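Local coordinates for protein Pcdhgb2 (Mus musculus, PDB 5SZR), which probably mediates calcium-dependent cell adhesion and may help set up specific neuronal connections, and is represented here by its extracellular cadherin domains 3 to 6, at residues E16-V27 / G62-E73; E141-L150 / V183-K192. All coordinates share one frame; numbering follows the deposited sequence.

Interaction 1 (E16-V27 / G62-E73); sequences EDVPPGFSVLQV and GEITTKDNLDFE. With CA (calcium ion), chain J; CA (calcium ion), chain K; MAN (alpha-D-mannopyranose), chain S.
E16 meets the 62-73 segment with CB and its carboxylate, CG serving as the spacer between them. Its CB lies 3.7 Å from the backbone N of F72; CG sits between the backbone N and carbonyl carbon of its own residue (chi1 60°), and from there the extended chain carries the carboxylate to two calcium ions. OE1 binds one calcium, which D71 OD1 and E73 OE1 also hold, and accepts F72 N at 2.8 Å from above the carboxylate plane. OE2 binds the second calcium, 2.5 Å away, which E73 grips with both oxygens; D102, E103, D105 and D138 complete that site.

Farther along, V18 CG2 packs on L70 CD1, and the type II turn P19-F22 brings G21 N within 2.7 Å of T66 O. Strands 23-26 and 63-66 then run antiparallel, their axes at 162°. I64 O takes V24 N at 2.9 Å and, weakly, L25 N, which marks a classic beta bulge beside S23, whose OG carries the mannose. At the far end Q26 CD rests 3.5 Å from E63 CG, amide and carboxylate planes 27° apart; an alanine here would take away the amide that lies on E63 CG, and would probably leave that methylene with less cover and the E63 side chain freer to turn. The arrangement is typical of a cadherin domain: the edge strand 23-26 paired with the central strand 63-66 of a three-stranded sheet at one end and, at the other, the calcium site of an interdomain junction.

Interaction 2 (E141-L150 / V183-K192); sequences ENGDVYCHVL and VTIVAADRGK. With CA (calcium ion), chain L.
V145 and D189 open an antiparallel pairing in which strands 145-149 and 183-189 approach to 4.7 Å, with an angle of 155° between their directions. Y146 with A188 and H148 with V186 are the hydrogen-bonded pairs, each joined by two N-H...O=C bonds; V186 N meets H148 O at 3.1 Å, nearly in line with the carbonyl. V145-D189, C147-A187 and V149-I185 are the non-hydrogen-bonded pairs. L150 N to T184 O continues the pattern, and one water bridges L150 O and T184 N.

The face bearing V145, C147 and V149 is largely apolar. A187 CB is touched by V145 CG1 and, at 3.6 Å, by C147 SG, while V149 reaches V183 CG1 and I185 CG1 with its two methyls. On the other face the H148 ring lies alongside V186, CE1 3.5 Å from V186 CB, and its ND1 gives a weak bond to V186 O in the ring plane. R190, extended from CG to NE, brings its guanidinium over the rim of the Y146 ring: NE is 3.1 Å from CD2, and CZ stands 4.5 Å from the ring centroid. With the two planes 81° apart, this is an off-centre cation-pi contact and not a flat stack. D144, whose OD1 is paired with K162, lies near the same arginine without any N-H aimed at it.

At the calcium end, N142 O and D189 OD2 bind one ion, D189 OD2 at 2.6 Å, while D189 OD1 accepts L195 N. A weak salt bridge, E141 OE1 to K192 NZ, flanks this end. The chemistry thus changes along the pair, from apolar packing and regular backbone bonding to a metal clamp joining both segments, which suggests that calcium helps fix their junction-facing ends.

Overall arrangement
From the N terminus, interaction 1 closes first, bringing 62-73 back onto 16-27 across 34 intervening residues within the first cadherin domain of the construct. Interaction 2 follows in series, returning 183-192 to 141-150 over 32 residues of the next domain, so the two loops neither nest nor cross. Their centres are 32 Å apart, but the nearest atoms are only about 6 Å apart, without touching. Between them lies the calcium-bound linker: D102, E103 and D105 join ions held by interaction 1, N104 and C106 the ion of interaction 2, and D138 serves both sides. Through these ligands the two contacts are tied across a single interdomain junction.

Interaction 1 (E16-V27 / G62-E73)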
loop_
_atom_site.group_PDB
_atom_site.type_symbol
_atom_site.label_atom_id
_atom_site.label_comp_id
_atom_site.label_asym_id
_atom_site.label_seq_id
_atom_site.Cartn_x
_atom_site.Cartn_y
_atom_site.Cartn_z
ATOM N N GLU A 16 -50.833 22.876 -19.271
ATOM C CA GLU A 16 -51.183 21.725 -18.446
ATOM C C GLU A 16 -51.130 22.016 -16.951
ATOM O O GLU A 16 -51.627 21.201 -16.167
ATOM C CB GLU A 16 -50.276 20.538 -18.777
ATOM C CG GLU A 16 -48.794 20.777 -18.547
ATOM C CD GLU A 16 -47.990 19.481 -18.555
ATOM O OE1 GLU A 16 -48.548 18.428 -18.185
ATOM O OE2 GLU A 16 -46.805 19.518 -18.939
ATOM N N ASP A 17 -50.580 23.156 -16.534
ATOM C CA ASP A 17 -50.429 23.463 -15.119
ATOM C C ASP A 17 -51.509 24.397 -14.580
ATOM O O ASP A 17 -51.400 24.838 -13.431
ATOM C CB ASP A 17 -49.046 24.065 -14.852
ATOM C CG ASP A 17 -48.860 25.419 -15.513
ATOM O OD1 ASP A 17 -49.302 26.435 -14.936
ATOM O OD2 ASP A 17 -48.261 25.471 -16.607
ATOM N N VAL A 18 -52.539 24.708 -15.361
ATOM C CA VAL A 18 -53.572 25.623 -14.853
ATOM C C VAL A 18 -54.310 24.957 -13.699
ATOM O O VAL A 18 -54.559 23.738 -13.748
ATOM C CB VAL A 18 -54.539 26.038 -15.972
ATOM C CG1 VAL A 18 -53.797 26.773 -17.088
ATOM C CG2 VAL A 18 -55.310 24.843 -16.521
ATOM N N PRO A 19 -54.647 25.687 -12.641
ATOM C CA PRO A 19 -55.295 25.068 -11.483
ATOM C C PRO A 19 -56.748 24.748 -11.777
ATOM O O PRO A 19 -57.340 25.312 -12.710
ATOM C CB PRO A 19 -55.170 26.145 -10.395
ATOM C CG PRO A 19 -55.110 27.425 -11.157
ATOM C CD PRO A 19 -54.366 27.116 -12.425
ATOM N N PRO A 20 -57.354 23.840 -11.012
ATOM C CA PRO A 20 -58.781 23.553 -11.199
ATOM C C PRO A 20 -59.625 24.802 -10.996
ATOM O O PRO A 20 -59.305 25.672 -10.183
ATOM C CB PRO A 20 -59.074 22.495 -10.130
ATOM C CG PRO A 20 -57.749 21.860 -9.862
ATOM C CD PRO A 20 -56.740 22.960 -10.005
ATOM N N GLY A 21 -60.718 24.881 -11.748
ATOM C CA GLY A 21 -61.535 26.074 -11.765
ATOM C C GLY A 21 -61.089 27.129 -12.749
ATOM O O GLY A 21 -61.662 28.223 -12.760
ATOM N N PHE A 22 -60.084 26.838 -13.570
ATOM C CA PHE A 22 -59.617 27.796 -14.561
ATOM C C PHE A 22 -60.700 28.048 -15.603
ATOM O O PHE A 22 -61.444 27.141 -15.982
ATOM C CB PHE A 22 -58.344 27.277 -15.233
ATOM C CG PHE A 22 -57.640 28.298 -16.081
ATOM C CD1 PHE A 22 -56.885 29.302 -15.495
ATOM C CD2 PHE A 22 -57.719 28.244 -17.462
ATOM C CE1 PHE A 22 -56.232 30.239 -16.271
ATOM C CE2 PHE A 22 -57.067 29.180 -18.244
ATOM C CZ PHE A 22 -56.324 30.178 -17.646
ATOM N N SER A 23 -60.785 29.293 -16.065
ATOM C CA SER A 23 -61.788 29.683 -17.049
ATOM C C SER A 23 -61.347 29.230 -18.437
ATOM O O SER A 23 -60.323 29.690 -18.951
ATOM C CB SER A 23 -62.000 31.195 -17.009
ATOM O OG SER A 23 -62.903 31.619 -18.013
ATOM N N VAL A 24 -62.120 28.330 -19.046
ATOM C CA VAL A 24 -61.777 27.787 -20.358
ATOM C C VAL A 24 -62.419 28.624 -21.453
ATOM O O VAL A 24 -61.724 29.184 -22.310
ATOM C CB VAL A 24 -62.206 26.315 -20.491
ATOM C CG1 VAL A 24 -62.102 25.867 -21.941
ATOM C CG2 VAL A 24 -61.358 25.427 -19.590
ATOM N N LEU A 25 -63.749 28.702 -21.436
ATOM C CA LEU A 25 -64.524 29.399 -22.452
ATOM C C LEU A 25 -65.982 29.400 -22.024
ATOM O O LEU A 25 -66.442 28.473 -21.351
ATOM C CB LEU A 25 -64.382 28.739 -23.830
ATOM C CG LEU A 25 -65.061 29.461 -25.000
ATOM C CD1 LEU A 25 -64.328 30.755 -25.322
ATOM C CD2 LEU A 25 -65.163 28.572 -26.232
ATOM N N GLN A 26 -66.697 30.451 -22.410
ATOM C CA GLN A 26 -68.145 30.497 -22.295
ATOM C C GLN A 26 -68.739 30.518 -23.694
ATOM O O GLN A 26 -68.342 31.340 -24.528
ATOM C CB GLN A 26 -68.610 31.719 -21.501
ATOM C CG GLN A 26 -70.121 31.805 -21.375
ATOM C CD GLN A 26 -70.582 33.020 -20.596
ATOM O OE1 GLN A 26 -69.775 33.858 -20.190
ATOM N NE2 GLN A 26 -71.889 33.119 -20.380
ATOM N N VAL A 27 -69.667 29.604 -23.957
ATOM C CA VAL A 27 -70.409 29.571 -25.210
ATOM C C VAL A 27 -71.861 29.926 -24.918
ATOM O O VAL A 27 -72.427 29.486 -23.910
ATOM C CB VAL A 27 -70.298 28.198 -25.902
ATOM C CG1 VAL A 27 -68.910 28.018 -26.492
ATOM C CG2 VAL A 27 -70.606 27.077 -24.918
ATOM N N GLY A 62 -73.521 28.343 -19.517
ATOM C CA GLY A 62 -72.683 27.944 -20.626
ATOM C C GLY A 62 -71.211 28.227 -20.438
ATOM O O GLY A 62 -70.439 28.066 -21.392
ATOM N N GLU A 63 -70.802 28.664 -19.249
ATOM C CA GLU A 63 -69.385 28.788 -18.939
ATOM C C GLU A 63 -68.771 27.407 -18.745
ATOM O O GLU A 63 -69.395 26.505 -18.178
ATOM C CB GLU A 63 -69.174 29.629 -17.681
ATOM C CG GLU A 63 -69.606 31.079 -17.803
ATOM C CD GLU A 63 -69.258 31.892 -16.569
ATOM O OE1 GLU A 63 -68.057 31.970 -16.230
ATOM O OE2 GLU A 63 -70.183 32.438 -15.930
ATOM N N ILE A 64 -67.541 27.246 -19.221
ATOM C CA ILE A 64 -66.816 25.985 -19.131
ATOM C C ILE A 64 -65.542 26.228 -18.338
ATOM O O ILE A 64 -64.735 27.094 -18.698
ATOM C CB ILE A 64 -66.491 25.409 -20.515
ATOM C CG1 ILE A 64 -67.777 25.164 -21.298
ATOM C CG2 ILE A 64 -65.679 24.128 -20.382
ATOM C CD1 ILE A 64 -67.530 24.658 -22.680
ATOM N N THR A 65 -65.361 25.466 -17.265
ATOM C CA THR A 65 -64.168 25.544 -16.441
ATOM C C THR A 65 -63.639 24.140 -16.195
ATOM O O THR A 65 -64.385 23.158 -16.237
ATOM C CB THR A 65 -64.443 26.232 -15.098
ATOM O OG1 THR A 65 -65.493 25.537 -14.414
ATOM C CG2 THR A 65 -64.843 27.685 -15.309
ATOM N N THR A 66 -62.336 24.054 -15.941
ATOM C CA THR A 66 -61.768 22.796 -15.484
ATOM C C THR A 66 -62.202 22.539 -14.047
ATOM O O THR A 66 -62.431 23.471 -13.271
ATOM C CB THR A 66 -60.239 22.818 -15.577
ATOM O OG1 THR A 66 -59.706 23.764 -14.638
ATOM C CG2 THR A 66 -59.791 23.196 -16.984
ATOM N N LYS A 67 -62.340 21.260 -13.698
ATOM C CA LYS A 67 -62.645 20.877 -12.327
ATOM C C LYS A 67 -61.632 19.888 -11.767
ATOM O O LYS A 67 -61.819 19.385 -10.653
ATOM C CB LYS A 67 -64.063 20.306 -12.226
ATOM C CG LYS A 67 -64.293 19.003 -12.968
ATOM C CD LYS A 67 -65.735 18.541 -12.807
ATOM C CE LYS A 67 -65.929 17.130 -13.327
ATOM N NZ LYS A 67 -67.360 16.715 -13.338
ATOM N N ASP A 68 -60.561 19.608 -12.506
ATOM C CA ASP A 68 -59.497 18.731 -12.047
ATOM C C ASP A 68 -58.201 19.184 -12.709
ATOM O O ASP A 68 -58.187 20.109 -13.522
ATOM C CB ASP A 68 -59.815 17.265 -12.360
ATOM C CG ASP A 68 -59.256 16.312 -11.322
ATOM O OD1 ASP A 68 -59.908 15.280 -11.056
ATOM O OD2 ASP A 68 -58.172 16.593 -10.769
ATOM N N ASN A 69 -57.105 18.529 -12.354
ATOM C CA ASN A 69 -55.817 18.928 -12.900
ATOM C C ASN A 69 -55.618 18.350 -14.293
ATOM O O ASN A 69 -56.144 17.288 -14.632
ATOM C CB ASN A 69 -54.682 18.486 -11.976
ATOM C CG ASN A 69 -54.659 19.266 -10.685
ATOM O OD1 ASN A 69 -55.186 18.818 -9.667
ATOM N ND2 ASN A 69 -54.059 20.452 -10.722
ATOM N N LEU A 70 -54.860 19.074 -15.104
ATOM C CA LEU A 70 -54.511 18.605 -16.433
ATOM C C LEU A 70 -53.178 17.858 -16.390
ATOM O O LEU A 70 -52.484 17.820 -15.367
ATOM C CB LEU A 70 -54.460 19.776 -17.415
ATOM C CG LEU A 70 -55.751 20.606 -17.511
ATOM C CD1 LEU A 70 -55.651 21.709 -18.562
ATOM C CD2 LEU A 70 -56.947 19.710 -17.793
ATOM N N ASP A 71 -52.831 17.243 -17.523
ATOM C CA ASP A 71 -51.569 16.524 -17.661
ATOM C C ASP A 71 -51.323 16.227 -19.137
ATOM O O ASP A 71 -51.958 15.337 -19.711
ATOM C CB ASP A 71 -51.573 15.232 -16.840
ATOM C CG ASP A 71 -50.283 14.440 -16.971
ATOM O OD1 ASP A 71 -49.254 15.013 -17.375
ATOM O OD2 ASP A 71 -50.302 13.230 -16.654
ATOM N N PHE A 72 -50.405 16.979 -19.754
ATOM C CA PHE A 72 -50.104 16.801 -21.172
ATOM C C PHE A 72 -49.624 15.386 -21.471
ATOM O O PHE A 72 -49.879 14.860 -22.558
ATOM C CB PHE A 72 -49.057 17.825 -21.602
ATOM C CG PHE A 72 -48.630 17.702 -23.039
ATOM C CD1 PHE A 72 -49.323 18.364 -24.039
ATOM C CD2 PHE A 72 -47.518 16.946 -23.388
ATOM C CE1 PHE A 72 -48.928 18.263 -25.358
ATOM C CE2 PHE A 72 -47.121 16.841 -24.708
ATOM C CZ PHE A 72 -47.824 17.502 -25.695
ATOM N N GLU A 73 -48.933 14.758 -20.521
ATOM C CA GLU A 73 -48.428 13.411 -20.742
ATOM C C GLU A 73 -49.550 12.379 -20.790
ATOM O O GLU A 73 -49.347 11.290 -21.338
ATOM C CB GLU A 73 -47.408 13.051 -19.653
ATOM C CG GLU A 73 -46.015 13.671 -19.845
ATOM C CD GLU A 73 -46.020 15.199 -19.866
ATOM O OE1 GLU A 73 -46.641 15.815 -18.976
ATOM O OE2 GLU A 73 -45.397 15.785 -20.779
HETATM CA CA CA J . -47.496 16.507 -16.887
HETATM CA CA CA K . -45.081 17.792 -19.415
HETATM C C1 MAN S . -63.110 33.038 -17.877
HETATM C C2 MAN S . -64.460 32.921 -18.609
HETATM C C3 MAN S . -64.235 32.491 -20.072
HETATM C C4 MAN S . -63.175 33.372 -20.764
HETATM C C5 MAN S . -61.877 33.345 -19.941
HETATM C C6 MAN S . -60.791 34.235 -20.514
HETATM O O2 MAN S . -65.130 34.185 -18.662
HETATM O O3 MAN S . -65.448 32.484 -20.825
HETATM O O4 MAN S . -62.911 32.884 -22.072
HETATM O O5 MAN S . -62.159 33.802 -18.592
HETATM O O6 MAN S . -60.656 33.931 -21.898
HETATM O O HOH W 1 -46.472 14.393 -15.471
HETATM O O HOH W 2 -48.773 16.990 -15.011
#

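Interaction 2 (E141-L150 / V183-K192)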
loop_
_atom_site.group_PDB
_atom_site.type_symbol
_atom_site.label_atom_id
_atom_site.label_comp_id
_atom_site.label_asym_id
_atom_site.label_seq_id
_atom_site.Cartn_x
_atom_site.Cartn_y
_atom_site.Cartn_z
ATOM N N GLU A 141 -38.164 20.277 -26.347
ATOM C CA GLU A 141 -36.983 20.678 -25.592
ATOM C C GLU A 141 -37.076 20.240 -24.137
ATOM O O GLU A 141 -36.057 19.911 -23.514
ATOM C CB GLU A 141 -36.787 22.191 -25.688
ATOM C CG GLU A 141 -36.410 22.667 -27.077
ATOM C CD GLU A 141 -36.128 24.156 -27.130
ATOM O OE1 GLU A 141 -36.150 24.806 -26.062
ATOM O OE2 GLU A 141 -35.885 24.676 -28.241
ATOM N N ASN A 142 -38.288 20.230 -23.577
ATOM C CA ASN A 142 -38.458 19.790 -22.199
ATOM C C ASN A 142 -38.054 18.332 -22.010
ATOM O O ASN A 142 -37.680 17.940 -20.898
ATOM C CB ASN A 142 -39.905 20.014 -21.759
ATOM C CG ASN A 142 -40.329 21.471 -21.867
ATOM O OD1 ASN A 142 -39.535 22.334 -22.241
ATOM N ND2 ASN A 142 -41.588 21.748 -21.552
ATOM N N GLY A 143 -38.100 17.530 -23.071
ATOM C CA GLY A 143 -37.661 16.154 -23.036
ATOM C C GLY A 143 -36.282 15.894 -23.602
ATOM O O GLY A 143 -35.852 14.738 -23.642
ATOM N N ASP A 144 -35.575 16.930 -24.045
ATOM C CA ASP A 144 -34.237 16.780 -24.608
ATOM C C ASP A 144 -33.227 16.813 -23.465
ATOM O O ASP A 144 -33.020 17.859 -22.841
ATOM C CB ASP A 144 -33.958 17.884 -25.623
ATOM C CG ASP A 144 -32.987 17.451 -26.703
ATOM O OD1 ASP A 144 -33.130 16.319 -27.213
ATOM O OD2 ASP A 144 -32.083 18.242 -27.042
ATOM N N VAL A 145 -32.596 15.669 -23.194
ATOM C CA VAL A 145 -31.701 15.506 -22.054
ATOM C C VAL A 145 -30.272 15.335 -22.551
ATOM O O VAL A 145 -30.026 14.734 -23.603
ATOM C CB VAL A 145 -32.117 14.303 -21.181
ATOM C CG1 VAL A 145 -31.249 14.210 -19.924
ATOM C CG2 VAL A 145 -33.578 14.395 -20.817
ATOM N N TYR A 146 -29.325 15.866 -21.781
ATOM C CA TYR A 146 -27.906 15.667 -22.037
ATOM C C TYR A 146 -27.182 15.430 -20.720
ATOM O O TYR A 146 -27.550 15.985 -19.681
ATOM C CB TYR A 146 -27.291 16.854 -22.780
ATOM C CG TYR A 146 -27.767 16.962 -24.209
ATOM C CD1 TYR A 146 -27.057 16.369 -25.246
ATOM C CD2 TYR A 146 -28.936 17.643 -24.522
ATOM C CE1 TYR A 146 -27.493 16.463 -26.556
ATOM C CE2 TYR A 146 -29.379 17.743 -25.826
ATOM C CZ TYR A 146 -28.655 17.153 -26.839
ATOM O OH TYR A 146 -29.095 17.246 -28.138
ATOM N N CYS A 147 -26.148 14.595 -20.776
ATOM C CA CYS A 147 -25.420 14.160 -19.597
ATOM C C CYS A 147 -23.987 14.672 -19.617
ATOM O O CYS A 147 -23.419 14.974 -20.669
ATOM C CB CYS A 147 -25.399 12.636 -19.493
ATOM S SG CYS A 147 -26.994 11.884 -19.248
ATOM N N HIS A 148 -23.412 14.753 -18.421
ATOM C CA HIS A 148 -21.994 15.019 -18.246
ATOM C C HIS A 148 -21.583 14.464 -16.891
ATOM O O HIS A 148 -22.424 14.201 -16.027
ATOM C CB HIS A 148 -21.669 16.515 -18.354
ATOM C CG HIS A 148 -22.213 17.338 -17.229
ATOM N ND1 HIS A 148 -23.447 17.103 -16.662
ATOM C CD2 HIS A 148 -21.690 18.395 -16.563
ATOM C CE1 HIS A 148 -23.662 17.983 -15.700
ATOM N NE2 HIS A 148 -22.610 18.776 -15.619
ATOM N N VAL A 149 -20.279 14.276 -16.724
ATOM C CA VAL A 149 -19.705 13.722 -15.504
ATOM C C VAL A 149 -19.138 14.861 -14.673
ATOM O O VAL A 149 -18.516 15.786 -15.210
ATOM C CB VAL A 149 -18.620 12.681 -15.836
ATOM C CG1 VAL A 149 -17.899 12.211 -14.570
ATOM C CG2 VAL A 149 -19.231 11.504 -16.567
ATOM N N LEU A 150 -19.362 14.812 -13.364
ATOM C CA LEU A 150 -18.745 15.779 -12.472
ATOM C C LEU A 150 -17.324 15.352 -12.124
ATOM O O LEU A 150 -17.021 14.160 -12.009
ATOM C CB LEU A 150 -19.568 15.941 -11.193
ATOM C CG LEU A 150 -20.942 16.595 -11.359
ATOM C CD1 LEU A 150 -21.656 16.686 -10.021
ATOM C CD2 LEU A 150 -20.815 17.973 -11.995
ATOM N N VAL A 183 -18.562 8.168 -8.810
ATOM C CA VAL A 183 -18.716 8.928 -10.046
ATOM C C VAL A 183 -20.164 9.381 -10.151
ATOM O O VAL A 183 -21.080 8.551 -10.232
ATOM C CB VAL A 183 -18.304 8.098 -11.272
ATOM C CG1 VAL A 183 -18.345 8.945 -12.532
ATOM C CG2 VAL A 183 -16.914 7.508 -11.064
ATOM N N THR A 184 -20.369 10.697 -10.156
ATOM C CA THR A 184 -21.697 11.296 -10.227
ATOM C C THR A 184 -21.986 11.732 -11.658
ATOM O O THR A 184 -21.280 12.586 -12.206
ATOM C CB THR A 184 -21.811 12.489 -9.278
ATOM O OG1 THR A 184 -21.796 12.030 -7.921
ATOM C CG2 THR A 184 -23.102 13.251 -9.537
ATOM N N ILE A 185 -23.020 11.151 -12.257
ATOM C CA ILE A 185 -23.457 11.505 -13.602
ATOM C C ILE A 185 -24.724 12.344 -13.485
ATOM O O ILE A 185 -25.701 11.921 -12.857
ATOM C CB ILE A 185 -23.694 10.253 -14.461
ATOM C CG1 ILE A 185 -22.365 9.543 -14.732
ATOM C CG2 ILE A 185 -24.399 10.624 -15.762
ATOM C CD1 ILE A 185 -22.494 8.310 -15.588
ATOM N N VAL A 186 -24.708 13.534 -14.083
ATOM C CA VAL A 186 -25.810 14.487 -13.991
ATOM C C VAL A 186 -26.472 14.601 -15.358
ATOM O O VAL A 186 -25.785 14.719 -16.379
ATOM C CB VAL A 186 -25.327 15.863 -13.501
ATOM C CG1 VAL A 186 -26.491 16.841 -13.421
ATOM C CG2 VAL A 186 -24.641 15.734 -12.149
ATOM N N ALA A 187 -27.803 14.570 -15.373
ATOM C CA ALA A 187 -28.588 14.700 -16.594
ATOM C C ALA A 187 -29.592 15.828 -16.418
ATOM O O ALA A 187 -30.272 15.901 -15.390
ATOM C CB ALA A 187 -29.307 13.390 -16.928
ATOM N N ALA A 188 -29.687 16.706 -17.415
ATOM C CA ALA A 188 -30.560 17.868 -17.333
ATOM C C ALA A 188 -31.291 18.065 -18.654
ATOM O O ALA A 188 -30.744 17.798 -19.728
ATOM C CB ALA A 188 -29.772 19.133 -16.972
ATOM N N ASP A 189 -32.532 18.536 -18.568
ATOM C CA ASP A 189 -33.302 18.819 -19.767
ATOM C C ASP A 189 -33.099 20.265 -20.204
ATOM O O ASP A 189 -32.601 21.106 -19.452
ATOM C CB ASP A 189 -34.795 18.522 -19.558
ATOM C CG ASP A 189 -35.426 19.338 -18.430
ATOM O OD1 ASP A 189 -35.093 20.525 -18.253
ATOM O OD2 ASP A 189 -36.288 18.783 -17.719
ATOM N N ARG A 190 -33.507 20.551 -21.438
ATOM C CA ARG A 190 -33.339 21.885 -21.997
ATOM C C ARG A 190 -34.676 22.612 -22.096
ATOM O O ARG A 190 -35.001 23.207 -23.130
ATOM C CB ARG A 190 -32.652 21.798 -23.359
ATOM C CG ARG A 190 -31.235 21.239 -23.278
ATOM C CD ARG A 190 -30.591 21.116 -24.649
ATOM N NE ARG A 190 -29.199 20.684 -24.555
ATOM C CZ ARG A 190 -28.151 21.453 -24.831
ATOM N NH1 ARG A 190 -28.332 22.704 -25.231
ATOM N NH2 ARG A 190 -26.921 20.967 -24.712
ATOM N N GLY A 191 -35.457 22.570 -21.015
ATOM C CA GLY A 191 -36.678 23.334 -20.914
ATOM C C GLY A 191 -36.485 24.598 -20.089
ATOM O O GLY A 191 -35.398 24.916 -19.615
ATOM N N LYS A 192 -37.582 25.328 -19.930
ATOM C CA LYS A 192 -37.569 26.561 -19.154
ATOM C C LYS A 192 -38.679 26.549 -18.105
ATOM O O LYS A 192 -39.857 26.659 -18.442
ATOM C CB LYS A 192 -37.720 27.779 -20.067
ATOM C CG LYS A 192 -36.622 27.917 -21.110
ATOM C CD LYS A 192 -37.188 27.809 -22.516
ATOM C CE LYS A 192 -36.119 28.063 -23.566
ATOM N NZ LYS A 192 -36.687 28.067 -24.943
HETATM CA CA CA L . -38.346 17.411 -18.640
HETATM O O HOH W 3 -18.142 12.500 -10.321
#